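Local coordinates for protein 1,3-1,4-beta-glucanase (Hordeum vulgare, PDB 1AQ0) that hydrolyses 1,4-beta-glucosidic linkages in 1,3-1,4-beta-glucans, the mixed-linkage glucans of cereal cell walls, as a member of glycosyl hydrolase family 17, at residues L132-F143 against T209-K220; A15-K23 against A38-I48. One frame throughout, in Å; residues are numbered along the deposited sequence.

Contact 1 of 2, residues L132-F143 against T209-K220; sequences LGVFSPPSAGSF and TTVDAFYTAMGK
A two-stranded antiparallel hairpin, 132-134 with 142-143, carries Leu132 and Phe143 against helix 206-219 on the outside of the TIM barrel. A classic beta bulge, in which Gly133 N and Val134 N both bond Ser142 O, interrupts this ribbon. Leu132 sets CG over one face of the Phe214 ring, 4.1 Å from the ring centroid and 14° off its normal, while its CD2 reaches Ala217 CB. The same methyl of Ala217 sits under the centre of the Phe143 ring, 3.7 Å from the centroid, and the side chains of Phe143 and Phe214 cross at about a right angle, with Phe214 CE1 at the edge of the Phe143 ring and 4.0 Å from Phe143 CE1. Ala213 and Ala217 suit their places because the chain passes so close: Ala213 CB is 3.4 Å from Phe135 O, and Ala217 CB meets Ser142 CA. Gly141 is needed for a like reason, since a CB there would run into Ala213 O. Pro138, after the cis peptide that precedes Pro137, lays CG on Thr209 CG2 at 3.6 Å. Thr216 OG1 lies 2.8 Å from Pro138 O, with Asp212 O also within its reach, and the extended Lys220 donates NZ to Gly141 O at 3.0 Å from above the carbonyl plane. Methyls on ring faces make the apolar half depend on shape, while Thr216 and Lys220 give loop carbonyls polar partners.

Contact 2 of 2, residues A15-K23 against A38-I48; sequences ASTVVSMFK and AALQAVGGTGI
Two outer helices of the barrel, 15-25 and 37-43, pack here with small side chains, and the loop that leads from the second into strand 49-54 folds back over the first. The axes of the segments 15-23 and 38-43 cross at -48° and come within 8.6 Å, a close approach made possible by alanines. Ala15 CB rests on the backbone of Ala38, 3.7 Å from its carbonyl C, and Ala42 CB lies 3.8 Å from Ser16 CA, so methyl groups meet main chain where bulkier residues would push the helices apart.

One turn on, Val19 fills the widening angle with its two branches. With CG1 anti to the backbone N (chi1 167°), that methyl points to Ala42 O at 3.7 Å and to Thr46 CG2 at 3.9 Å, while CG2 faces Val43 CB and Ala42 CB. An alanine in place of Val19 would probably open a gap beside Ala42 and Val43 and leave Thr46 CG2 without its mate across the contact, with Ile48 CD1 resting on Phe22 and Lys23 alone. Ile48 then covers the next turn: its CD1 touches Phe22 CB at 3.6 Å, and the aliphatic CG of Lys23 lies beside it.

The loop is held in shape by Thr46, whose OG1 donates to Val43 O at 2.6 Å, across the type II turn from Val43 to Thr46. Gly45, with positive phi, and Gly47, where a CB would jam against the preceding carbonyl, suit their bends. Val19 and Phe22 also touch Met30 of strand 29-32, which links the two helices along the chain. Neighbouring helices pressed together outside parallel strands, with a loop returning to the next strand, are typical of the beta/alpha repeats of a TIM barrel.

Contact 1 and contact 2 lie on opposite sides of the chain's centre, their own centres 36 Å apart and their nearest atoms about 21 Å apart. Each leans on a different strand of the parallel barrel: contact 2 on strand 29-32 through Val19, Phe22 and Ala39, contact 1 on strand 228-232 through Phe214 and Met218. Contact 2 joins helices close in sequence, whereas contact 1 spans 65 intervening residues. As in other TIM-barrel glycosidases, the catalytic cleft is expected at the C-terminal ends of the strands; the excursion 132-143 follows strand 122-128 and so leaves on that side, whereas the loop of contact 2 enters strand 49-54 from the opposite end.

Contact 1 of 2, residues L132-F143 against T209-K220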
ATOM      1  N   LEU A 132      18.044   6.827 -12.593  1.00 13.34           N
ATOM      2  CA  LEU A 132      16.878   7.681 -12.791  1.00 13.80           C
ATOM      3  C   LEU A 132      17.287   8.876 -13.648  1.00 14.97           C
ATOM      4  O   LEU A 132      18.211   9.610 -13.293  1.00 15.47           O
ATOM      5  CB  LEU A 132      16.333   8.199 -11.451  1.00 13.12           C
ATOM      6  CG  LEU A 132      15.546   7.281 -10.516  1.00 13.74           C
ATOM      7  CD1 LEU A 132      15.106   8.095  -9.316  1.00 15.94           C
ATOM      8  CD2 LEU A 132      14.328   6.696 -11.219  1.00 16.92           C
ATOM      9  N   GLY A 133      16.626   9.044 -14.787  1.00 16.89           N
ATOM     10  CA  GLY A 133      16.912  10.168 -15.657  1.00 15.72           C
ATOM     11  C   GLY A 133      16.236  11.405 -15.097  1.00 17.95           C
ATOM     12  O   GLY A 133      16.743  12.517 -15.210  1.00 19.45           O
ATOM     13  N   VAL A 134      15.074  11.207 -14.491  1.00 19.85           N
ATOM     14  CA  VAL A 134      14.317  12.299 -13.893  1.00 18.15           C
ATOM     15  C   VAL A 134      13.826  11.818 -12.539  1.00 15.67           C
ATOM     16  O   VAL A 134      13.310  10.709 -12.430  1.00 16.77           O
ATOM     17  CB  VAL A 134      13.082  12.673 -14.757  1.00 17.49           C
ATOM     18  CG1 VAL A 134      12.232  13.715 -14.042  1.00 17.36           C
ATOM     19  CG2 VAL A 134      13.524  13.204 -16.109  1.00 15.68           C
ATOM     20  N   PHE A 135      14.040  12.619 -11.503  1.00 15.81           N
ATOM     21  CA  PHE A 135      13.567  12.255 -10.171  1.00 18.44           C
ATOM     22  C   PHE A 135      12.620  13.318  -9.632  1.00 16.95           C
ATOM     23  O   PHE A 135      11.857  13.066  -8.700  1.00 18.89           O
ATOM     24  CB  PHE A 135      14.735  12.038  -9.198  1.00 21.58           C
ATOM     25  CG  PHE A 135      15.573  13.261  -8.965  1.00 23.71           C
ATOM     26  CD1 PHE A 135      15.222  14.189  -7.986  1.00 24.79           C
ATOM     27  CD2 PHE A 135      16.703  13.498  -9.740  1.00 27.42           C
ATOM     28  CE1 PHE A 135      15.984  15.344  -7.783  1.00 26.98           C
ATOM     29  CE2 PHE A 135      17.474  14.647  -9.549  1.00 31.20           C
ATOM     30  CZ  PHE A 135      17.113  15.574  -8.567  1.00 31.74           C
ATOM     31  N   SER A 136      12.648  14.494 -10.244  1.00 15.22           N
ATOM     32  CA  SER A 136      11.808  15.599  -9.806  1.00 15.40           C
ATOM     33  C   SER A 136      11.167  16.298 -11.003  1.00 14.46           C
ATOM     34  O   SER A 136      11.852  16.633 -11.970  1.00 17.26           O
ATOM     35  CB  SER A 136      12.654  16.589  -9.001  1.00 16.24           C
ATOM     36  OG  SER A 136      11.849  17.547  -8.342  1.00 19.37           O
ATOM     37  N   PRO A 137       9.828  16.458 -10.985  1.00 15.16           N
ATOM     38  CA  PRO A 137       8.938  16.006  -9.912  1.00 13.22           C
ATOM     39  C   PRO A 137       8.740  14.486 -10.014  1.00 13.50           C
ATOM     40  O   PRO A 137       8.883  13.912 -11.099  1.00 14.05           O
ATOM     41  CB  PRO A 137       7.654  16.792 -10.194  1.00 11.62           C
ATOM     42  CG  PRO A 137       7.629  16.858 -11.675  1.00 12.73           C
ATOM     43  CD  PRO A 137       9.069  17.163 -12.037  1.00 11.16           C
ATOM     44  N   PRO A 138       8.378  13.821  -8.895  1.00 12.88           N
ATOM     45  CA  PRO A 138       8.170  12.364  -8.874  1.00  9.55           C
ATOM     46  C   PRO A 138       7.243  11.814  -9.951  1.00 10.04           C
ATOM     47  O   PRO A 138       7.438  10.696 -10.416  1.00 10.10           O
ATOM     48  CB  PRO A 138       7.622  12.117  -7.469  1.00  8.62           C
ATOM     49  CG  PRO A 138       8.283  13.169  -6.673  1.00  8.94           C
ATOM     50  CD  PRO A 138       8.157  14.390  -7.555  1.00  8.49           C
ATOM     51  N   SER A 139       6.245  12.595 -10.360  1.00  9.14           N
ATOM     52  CA  SER A 139       5.314  12.144 -11.391  1.00 10.93           C
ATOM     53  C   SER A 139       5.999  12.021 -12.754  1.00 13.89           C
ATOM     54  O   SER A 139       5.486  11.361 -13.655  1.00 15.31           O
ATOM     55  CB  SER A 139       4.115  13.087 -11.495  1.00  9.46           C
ATOM     56  OG  SER A 139       4.527  14.401 -11.811  1.00  9.65           O
ATOM     57  N   ALA A 140       7.151  12.667 -12.900  1.00 13.00           N
ATOM     58  CA  ALA A 140       7.898  12.624 -14.148  1.00 15.34           C
ATOM     59  C   ALA A 140       9.072  11.640 -14.084  1.00 15.84           C
ATOM     60  O   ALA A 140       9.876  11.560 -15.015  1.00 17.26           O
ATOM     61  CB  ALA A 140       8.396  14.020 -14.504  1.00 14.50           C
ATOM     62  N   GLY A 141       9.162  10.892 -12.987  1.00 13.29           N
ATOM     63  CA  GLY A 141      10.245   9.941 -12.811  1.00 12.82           C
ATOM     64  C   GLY A 141      10.411   8.950 -13.945  1.00 15.88           C
ATOM     65  O   GLY A 141       9.433   8.392 -14.446  1.00 16.71           O
ATOM     66  N   SER A 142      11.652   8.726 -14.356  1.00 15.95           N
ATOM     67  CA  SER A 142      11.930   7.780 -15.429  1.00 16.10           C
ATOM     68  C   SER A 142      13.397   7.387 -15.427  1.00 14.45           C
ATOM     69  O   SER A 142      14.238   8.106 -14.885  1.00 14.99           O
ATOM     70  CB  SER A 142      11.551   8.382 -16.784  1.00 17.31           C
ATOM     71  OG  SER A 142      12.155   9.649 -16.946  1.00 25.13           O
ATOM     72  N   PHE A 143      13.685   6.208 -15.968  1.00 14.04           N
ATOM     73  CA  PHE A 143      15.055   5.719 -16.056  1.00 15.67           C
ATOM     74  C   PHE A 143      15.751   6.392 -17.231  1.00 17.87           C
ATOM     75  O   PHE A 143      15.102   6.987 -18.096  1.00 17.75           O
ATOM     76  CB  PHE A 143      15.079   4.201 -16.273  1.00 12.16           C
ATOM     77  CG  PHE A 143      14.465   3.415 -15.159  1.00 12.79           C
ATOM     78  CD1 PHE A 143      14.884   3.602 -13.841  1.00 13.15           C
ATOM     79  CD2 PHE A 143      13.458   2.495 -15.419  1.00 11.80           C
ATOM     80  CE1 PHE A 143      14.303   2.883 -12.800  1.00 12.94           C
ATOM     81  CE2 PHE A 143      12.871   1.771 -14.386  1.00 13.28           C
ATOM     82  CZ  PHE A 143      13.294   1.964 -13.072  1.00 14.33           C
ATOM     83  N   THR A 209      10.867  12.003  -2.424  1.00  5.11           N
ATOM     84  CA  THR A 209      10.852  12.357  -3.836  1.00  5.60           C
ATOM     85  C   THR A 209      11.500  11.265  -4.686  1.00  5.74           C
ATOM     86  O   THR A 209      10.935  10.829  -5.689  1.00  7.58           O
ATOM     87  CB  THR A 209      11.596  13.685  -4.053  1.00  6.14           C
ATOM     88  OG1 THR A 209      10.954  14.708  -3.287  1.00  7.36           O
ATOM     89  CG2 THR A 209      11.606  14.083  -5.528  1.00  8.72           C
ATOM     90  N   THR A 210      12.666  10.798  -4.255  1.00  6.35           N
ATOM     91  CA  THR A 210      13.398   9.770  -4.978  1.00  7.32           C
ATOM     92  C   THR A 210      12.662   8.437  -4.994  1.00  7.36           C
ATOM     93  O   THR A 210      12.612   7.771  -6.027  1.00  7.45           O
ATOM     94  CB  THR A 210      14.805   9.577  -4.393  1.00  6.74           C
ATOM     95  OG1 THR A 210      15.455  10.851  -4.313  1.00  7.96           O
ATOM     96  CG2 THR A 210      15.631   8.651  -5.283  1.00  6.51           C
ATOM     97  N   VAL A 211      12.102   8.050  -3.850  1.00  5.93           N
ATOM     98  CA  VAL A 211      11.359   6.801  -3.743  1.00  5.30           C
ATOM     99  C   VAL A 211      10.156   6.828  -4.682  1.00  5.91           C
ATOM    100  O   VAL A 211       9.924   5.884  -5.441  1.00  5.09           O
ATOM    101  CB  VAL A 211      10.893   6.546  -2.279  1.00  6.56           C
ATOM    102  CG1 VAL A 211       9.849   5.441  -2.228  1.00  5.72           C
ATOM    103  CG2 VAL A 211      12.076   6.151  -1.424  1.00  6.11           C
ATOM    104  N   ASP A 212       9.407   7.926  -4.653  1.00  5.10           N
ATOM    105  CA  ASP A 212       8.239   8.040  -5.506  1.00  5.18           C
ATOM    106  C   ASP A 212       8.598   8.133  -6.980  1.00  5.57           C
ATOM    107  O   ASP A 212       7.862   7.630  -7.823  1.00  7.58           O
ATOM    108  CB  ASP A 212       7.337   9.186  -5.047  1.00  5.33           C
ATOM    109  CG  ASP A 212       6.456   8.790  -3.864  1.00  5.24           C
ATOM    110  OD1 ASP A 212       6.493   7.612  -3.447  1.00  6.87           O
ATOM    111  OD2 ASP A 212       5.711   9.647  -3.354  1.00  5.11           O
ATOM    112  N   ALA A 213       9.758   8.714  -7.277  1.00  6.24           N
ATOM    113  CA  ALA A 213      10.235   8.816  -8.656  1.00  7.80           C
ATOM    114  C   ALA A 213      10.537   7.405  -9.168  1.00  8.53           C
ATOM    115  O   ALA A 213      10.237   7.077 -10.320  1.00 10.01           O
ATOM    116  CB  ALA A 213      11.476   9.687  -8.725  1.00  5.78           C
ATOM    117  N   PHE A 214      11.120   6.567  -8.309  1.00  8.41           N
ATOM    118  CA  PHE A 214      11.413   5.182  -8.672  1.00  6.83           C
ATOM    119  C   PHE A 214      10.123   4.432  -8.975  1.00 10.26           C
ATOM    120  O   PHE A 214      10.063   3.661  -9.932  1.00 10.44           O
ATOM    121  CB  PHE A 214      12.139   4.453  -7.545  1.00  7.83           C
ATOM    122  CG  PHE A 214      13.606   4.272  -7.791  1.00 10.45           C
ATOM    123  CD1 PHE A 214      14.061   3.316  -8.693  1.00 10.17           C
ATOM    124  CD2 PHE A 214      14.533   5.051  -7.115  1.00 10.55           C
ATOM    125  CE1 PHE A 214      15.424   3.135  -8.919  1.00 12.96           C
ATOM    126  CE2 PHE A 214      15.897   4.883  -7.332  1.00 14.72           C
ATOM    127  CZ  PHE A 214      16.345   3.922  -8.238  1.00 11.67           C
ATOM    128  N   TYR A 215       9.109   4.628  -8.135  1.00  7.90           N
ATOM    129  CA  TYR A 215       7.820   3.976  -8.331  1.00  8.82           C
ATOM    130  C   TYR A 215       7.192   4.361  -9.665  1.00  7.22           C
ATOM    131  O   TYR A 215       6.631   3.514 -10.354  1.00 10.56           O
ATOM    132  CB  TYR A 215       6.875   4.298  -7.173  1.00  7.29           C
ATOM    133  CG  TYR A 215       6.975   3.316  -6.027  1.00  7.78           C
ATOM    134  CD1 TYR A 215       6.613   1.979  -6.197  1.00  8.27           C
ATOM    135  CD2 TYR A 215       7.421   3.720  -4.768  1.00  7.56           C
ATOM    136  CE1 TYR A 215       6.688   1.069  -5.149  1.00  6.50           C
ATOM    137  CE2 TYR A 215       7.497   2.816  -3.708  1.00  6.84           C
ATOM    138  CZ  TYR A 215       7.128   1.492  -3.908  1.00  8.51           C
ATOM    139  OH  TYR A 215       7.185   0.598  -2.863  1.00  6.82           O
ATOM    140  N   THR A 216       7.308   5.630 -10.041  1.00  8.62           N
ATOM    141  CA  THR A 216       6.759   6.096 -11.311  1.00 11.99           C
ATOM    142  C   THR A 216       7.506   5.431 -12.475  1.00 13.74           C
ATOM    143  O   THR A 216       6.893   4.898 -13.403  1.00 13.26           O
ATOM    144  CB  THR A 216       6.849   7.628 -11.432  1.00  8.85           C
ATOM    145  OG1 THR A 216       6.118   8.227 -10.360  1.00 12.29           O
ATOM    146  CG2 THR A 216       6.249   8.104 -12.741  1.00 10.86           C
ATOM    147  N   ALA A 217       8.831   5.400 -12.381  1.00 13.40           N
ATOM    148  CA  ALA A 217       9.659   4.799 -13.419  1.00 14.84           C
ATOM    149  C   ALA A 217       9.327   3.325 -13.616  1.00 16.39           C
ATOM    150  O   ALA A 217       9.245   2.849 -14.752  1.00 17.42           O
ATOM    151  CB  ALA A 217      11.120   4.972 -13.081  1.00 11.30           C
ATOM    152  N   MET A 218       9.145   2.605 -12.513  1.00 15.27           N
ATOM    153  CA  MET A 218       8.798   1.188 -12.562  1.00 17.74           C
ATOM    154  C   MET A 218       7.428   0.965 -13.196  1.00 17.07           C
ATOM    155  O   MET A 218       7.244   0.017 -13.963  1.00 18.72           O
ATOM    156  CB  MET A 218       8.802   0.571 -11.162  1.00 17.75           C
ATOM    157  CG  MET A 218      10.177   0.281 -10.589  1.00 22.75           C
ATOM    158  SD  MET A 218      10.072  -0.612  -9.020  1.00 27.50           S
ATOM    159  CE  MET A 218       9.768   0.708  -7.937  1.00 18.19           C
ATOM    160  N   GLY A 219       6.469   1.825 -12.860  1.00 14.35           N
ATOM    161  CA  GLY A 219       5.124   1.713 -13.401  1.00 16.79           C
ATOM    162  C   GLY A 219       5.111   1.831 -14.912  1.00 17.56           C
ATOM    163  O   GLY A 219       4.332   1.154 -15.585  1.00 20.57           O
ATOM    164  N   LYS A 220       6.000   2.670 -15.439  1.00 20.54           N
ATOM    165  CA  LYS A 220       6.129   2.896 -16.878  1.00 24.35           C
ATOM    166  C   LYS A 220       6.740   1.696 -17.613  1.00 27.44           C
ATOM    167  O   LYS A 220       6.841   1.700 -18.847  1.00 27.23           O
ATOM    168  CB  LYS A 220       7.001   4.127 -17.154  1.00 24.20           C
ATOM    169  CG  LYS A 220       6.408   5.454 -16.726  1.00 28.48           C
ATOM    170  CD  LYS A 220       7.362   6.588 -17.075  1.00 29.75           C
ATOM    171  CE  LYS A 220       6.839   7.925 -16.584  1.00 35.32           C
ATOM    172  NZ  LYS A 220       7.815   9.024 -16.831  1.00 36.11           N
TER
HETATM  173  O   HOH W   1       5.162  11.018 -16.494  1.00 41.90           O

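Contact 2 of 2, residues A15-K23 against A38-I48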
ATOM      1  N   ALA A  15      32.955 -11.690  13.109  1.00 13.71           N
ATOM      2  CA  ALA A  15      31.549 -11.767  12.729  1.00 14.45           C
ATOM      3  C   ALA A  15      30.596 -12.055  13.884  1.00 14.30           C
ATOM      4  O   ALA A  15      29.517 -11.470  13.955  1.00 13.38           O
ATOM      5  CB  ALA A  15      31.357 -12.784  11.603  1.00 10.89           C
ATOM      6  N   SER A  16      31.002 -12.922  14.807  1.00 15.95           N
ATOM      7  CA  SER A  16      30.160 -13.272  15.956  1.00 17.57           C
ATOM      8  C   SER A  16      29.929 -12.075  16.883  1.00 16.30           C
ATOM      9  O   SER A  16      28.886 -11.964  17.527  1.00 15.30           O
ATOM     10  CB  SER A  16      30.779 -14.437  16.732  1.00 18.11           C
ATOM     11  OG  SER A  16      32.163 -14.211  16.940  1.00 23.92           O
ATOM     12  N   THR A  17      30.916 -11.191  16.959  1.00 15.50           N
ATOM     13  CA  THR A  17      30.808  -9.995  17.784  1.00 14.98           C
ATOM     14  C   THR A  17      29.857  -9.012  17.096  1.00 15.05           C
ATOM     15  O   THR A  17      29.025  -8.375  17.748  1.00 15.78           O
ATOM     16  CB  THR A  17      32.185  -9.342  17.969  1.00 16.34           C
ATOM     17  OG1 THR A  17      33.067 -10.288  18.584  1.00 20.21           O
ATOM     18  CG2 THR A  17      32.092  -8.088  18.827  1.00 15.49           C
ATOM     19  N   VAL A  18      29.957  -8.922  15.773  1.00 12.17           N
ATOM     20  CA  VAL A  18      29.102  -8.027  15.006  1.00 10.70           C
ATOM     21  C   VAL A  18      27.648  -8.455  15.173  1.00 10.21           C
ATOM     22  O   VAL A  18      26.775  -7.626  15.427  1.00 12.40           O
ATOM     23  CB  VAL A  18      29.494  -7.998  13.510  1.00 10.43           C
ATOM     24  CG1 VAL A  18      28.575  -7.050  12.737  1.00  7.25           C
ATOM     25  CG2 VAL A  18      30.949  -7.547  13.359  1.00  8.91           C
ATOM     26  N   VAL A  19      27.395  -9.756  15.095  1.00 12.01           N
ATOM     27  CA  VAL A  19      26.044 -10.267  15.263  1.00 11.05           C
ATOM     28  C   VAL A  19      25.535  -9.907  16.666  1.00 14.26           C
ATOM     29  O   VAL A  19      24.373  -9.535  16.828  1.00 15.79           O
ATOM     30  CB  VAL A  19      25.974 -11.781  14.969  1.00  9.80           C
ATOM     31  CG1 VAL A  19      24.662 -12.369  15.454  1.00 11.92           C
ATOM     32  CG2 VAL A  19      26.099 -12.008  13.472  1.00  9.65           C
ATOM     33  N   SER A  20      26.419  -9.936  17.662  1.00 13.43           N
ATOM     34  CA  SER A  20      26.028  -9.567  19.021  1.00 16.70           C
ATOM     35  C   SER A  20      25.598  -8.108  19.060  1.00 14.76           C
ATOM     36  O   SER A  20      24.652  -7.759  19.764  1.00 14.10           O
ATOM     37  CB  SER A  20      27.172  -9.776  20.019  1.00 19.78           C
ATOM     38  OG  SER A  20      27.287 -11.139  20.383  1.00 32.33           O
ATOM     39  N   MET A  21      26.314  -7.259  18.326  1.00 12.67           N
ATOM     40  CA  MET A  21      25.992  -5.836  18.265  1.00 12.53           C
ATOM     41  C   MET A  21      24.624  -5.609  17.614  1.00 11.67           C
ATOM     42  O   MET A  21      23.896  -4.693  17.993  1.00 11.18           O
ATOM     43  CB  MET A  21      27.075  -5.076  17.506  1.00 12.53           C
ATOM     44  CG  MET A  21      28.405  -4.983  18.235  1.00 13.11           C
ATOM     45  SD  MET A  21      29.696  -4.275  17.178  1.00 17.84           S
ATOM     46  CE  MET A  21      29.281  -2.558  17.259  1.00  9.67           C
ATOM     47  N   PHE A  22      24.281  -6.429  16.624  1.00 13.01           N
ATOM     48  CA  PHE A  22      22.979  -6.316  15.966  1.00 13.32           C
ATOM     49  C   PHE A  22      21.883  -6.592  16.998  1.00 15.64           C
ATOM     50  O   PHE A  22      20.941  -5.801  17.144  1.00 13.43           O
ATOM     51  CB  PHE A  22      22.857  -7.309  14.802  1.00 10.01           C
ATOM     52  CG  PHE A  22      23.317  -6.757  13.481  1.00 11.10           C
ATOM     53  CD1 PHE A  22      24.658  -6.459  13.257  1.00  7.91           C
ATOM     54  CD2 PHE A  22      22.401  -6.520  12.461  1.00  8.45           C
ATOM     55  CE1 PHE A  22      25.077  -5.930  12.037  1.00  6.63           C
ATOM     56  CE2 PHE A  22      22.812  -5.989  11.241  1.00  7.87           C
ATOM     57  CZ  PHE A  22      24.148  -5.693  11.028  1.00  5.90           C
ATOM     58  N   LYS A  23      22.049  -7.677  17.753  1.00 16.31           N
ATOM     59  CA  LYS A  23      21.091  -8.067  18.786  1.00 20.63           C
ATOM     60  C   LYS A  23      20.951  -7.032  19.893  1.00 19.76           C
ATOM     61  O   LYS A  23      19.847  -6.601  20.198  1.00 21.47           O
ATOM     62  CB  LYS A  23      21.476  -9.403  19.428  1.00 24.27           C
ATOM     63  CG  LYS A  23      21.426 -10.604  18.508  1.00 33.71           C
ATOM     64  CD  LYS A  23      21.775 -11.886  19.265  1.00 40.60           C
ATOM     65  CE  LYS A  23      23.168 -11.809  19.896  1.00 44.45           C
ATOM     66  NZ  LYS A  23      23.561 -13.058  20.614  1.00 47.74           N
ATOM     67  N   ALA A  38      31.864 -16.759   7.650  1.00  8.68           N
ATOM     68  CA  ALA A  38      31.935 -16.442   9.070  1.00  8.96           C
ATOM     69  C   ALA A  38      30.631 -15.778   9.525  1.00 11.25           C
ATOM     70  O   ALA A  38      30.070 -16.117  10.573  1.00  8.48           O
ATOM     71  CB  ALA A  38      33.116 -15.526   9.331  1.00 10.71           C
ATOM     72  N   ALA A  39      30.139 -14.846   8.714  1.00 10.52           N
ATOM     73  CA  ALA A  39      28.904 -14.137   9.018  1.00 10.95           C
ATOM     74  C   ALA A  39      27.687 -15.054   8.985  1.00 10.32           C
ATOM     75  O   ALA A  39      26.858 -15.017   9.895  1.00 12.34           O
ATOM     76  CB  ALA A  39      28.712 -12.969   8.064  1.00  9.61           C
ATOM     77  N   LEU A  40      27.580 -15.884   7.951  1.00 10.87           N
ATOM     78  CA  LEU A  40      26.441 -16.793   7.830  1.00  9.83           C
ATOM     79  C   LEU A  40      26.412 -17.823   8.956  1.00 13.07           C
ATOM     80  O   LEU A  40      25.345 -18.193   9.435  1.00 12.29           O
ATOM     81  CB  LEU A  40      26.418 -17.462   6.452  1.00  8.02           C
ATOM     82  CG  LEU A  40      26.090 -16.503   5.305  1.00 10.69           C
ATOM     83  CD1 LEU A  40      26.187 -17.214   3.982  1.00 12.21           C
ATOM     84  CD2 LEU A  40      24.694 -15.935   5.492  1.00 11.43           C
ATOM     85  N   GLN A  41      27.588 -18.234   9.421  1.00 14.20           N
ATOM     86  CA  GLN A  41      27.680 -19.196  10.517  1.00 16.81           C
ATOM     87  C   GLN A  41      27.229 -18.529  11.821  1.00 15.61           C
ATOM     88  O   GLN A  41      26.455 -19.104  12.585  1.00 17.89           O
ATOM     89  CB  GLN A  41      29.117 -19.740  10.635  1.00 19.39           C
ATOM     90  CG  GLN A  41      29.491 -20.733   9.509  1.00 31.31           C
ATOM     91  CD  GLN A  41      31.000 -20.916   9.303  1.00 35.55           C
ATOM     92  OE1 GLN A  41      31.772 -20.983  10.261  1.00 38.79           O
ATOM     93  NE2 GLN A  41      31.415 -21.010   8.042  1.00 35.82           N
ATOM     94  N   ALA A  42      27.643 -17.281  12.018  1.00 14.71           N
ATOM     95  CA  ALA A  42      27.313 -16.517  13.220  1.00 14.30           C
ATOM     96  C   ALA A  42      25.875 -15.988  13.324  1.00 13.85           C
ATOM     97  O   ALA A  42      25.353 -15.830  14.427  1.00 15.24           O
ATOM     98  CB  ALA A  42      28.293 -15.368  13.381  1.00 11.93           C
ATOM     99  N   VAL A  43      25.243 -15.702  12.192  1.00 13.76           N
ATOM    100  CA  VAL A  43      23.884 -15.164  12.201  1.00 13.23           C
ATOM    101  C   VAL A  43      22.794 -16.235  12.325  1.00 14.49           C
ATOM    102  O   VAL A  43      21.638 -15.918  12.595  1.00 12.60           O
ATOM    103  CB  VAL A  43      23.632 -14.254  10.952  1.00 12.58           C
ATOM    104  CG1 VAL A  43      23.458 -15.089   9.688  1.00 10.10           C
ATOM    105  CG2 VAL A  43      22.442 -13.334  11.181  1.00 11.33           C
ATOM    106  N   GLY A  44      23.157 -17.500  12.133  1.00 15.60           N
ATOM    107  CA  GLY A  44      22.181 -18.573  12.235  1.00 13.97           C
ATOM    108  C   GLY A  44      21.558 -18.699  13.615  1.00 14.95           C
ATOM    109  O   GLY A  44      22.242 -18.558  14.628  1.00 15.21           O
ATOM    110  N   GLY A  45      20.251 -18.930  13.652  1.00 13.91           N
ATOM    111  CA  GLY A  45      19.548 -19.090  14.915  1.00 16.32           C
ATOM    112  C   GLY A  45      19.338 -17.840  15.754  1.00 16.14           C
ATOM    113  O   GLY A  45      18.919 -17.937  16.912  1.00 16.27           O
ATOM    114  N   THR A  46      19.573 -16.667  15.172  1.00 16.50           N
ATOM    115  CA  THR A  46      19.420 -15.410  15.904  1.00 14.56           C
ATOM    116  C   THR A  46      18.122 -14.670  15.605  1.00 15.62           C
ATOM    117  O   THR A  46      17.763 -13.735  16.320  1.00 18.22           O
ATOM    118  CB  THR A  46      20.567 -14.432  15.599  1.00 16.57           C
ATOM    119  OG1 THR A  46      20.563 -14.124  14.199  1.00 14.10           O
ATOM    120  CG2 THR A  46      21.913 -15.017  16.016  1.00 15.49           C
ATOM    121  N   GLY A  47      17.439 -15.059  14.536  1.00 13.78           N
ATOM    122  CA  GLY A  47      16.203 -14.385  14.179  1.00 15.28           C
ATOM    123  C   GLY A  47      16.421 -13.158  13.305  1.00 15.17           C
ATOM    124  O   GLY A  47      15.458 -12.569  12.818  1.00 15.47           O
ATOM    125  N   ILE A  48      17.677 -12.759  13.119  1.00 13.61           N
ATOM    126  CA  ILE A  48      17.993 -11.602  12.286  1.00  9.46           C
ATOM    127  C   ILE A  48      17.741 -11.981  10.831  1.00  9.73           C
ATOM    128  O   ILE A  48      18.200 -13.027  10.367  1.00 12.54           O
ATOM    129  CB  ILE A  48      19.468 -11.152  12.475  1.00  9.92           C
ATOM    130  CG1 ILE A  48      19.696 -10.714  13.923  1.00  9.07           C
ATOM    131  CG2 ILE A  48      19.807  -9.998  11.529  1.00  8.79           C
ATOM    132  CD1 ILE A  48      21.133 -10.460  14.271  1.00 13.44           C
TER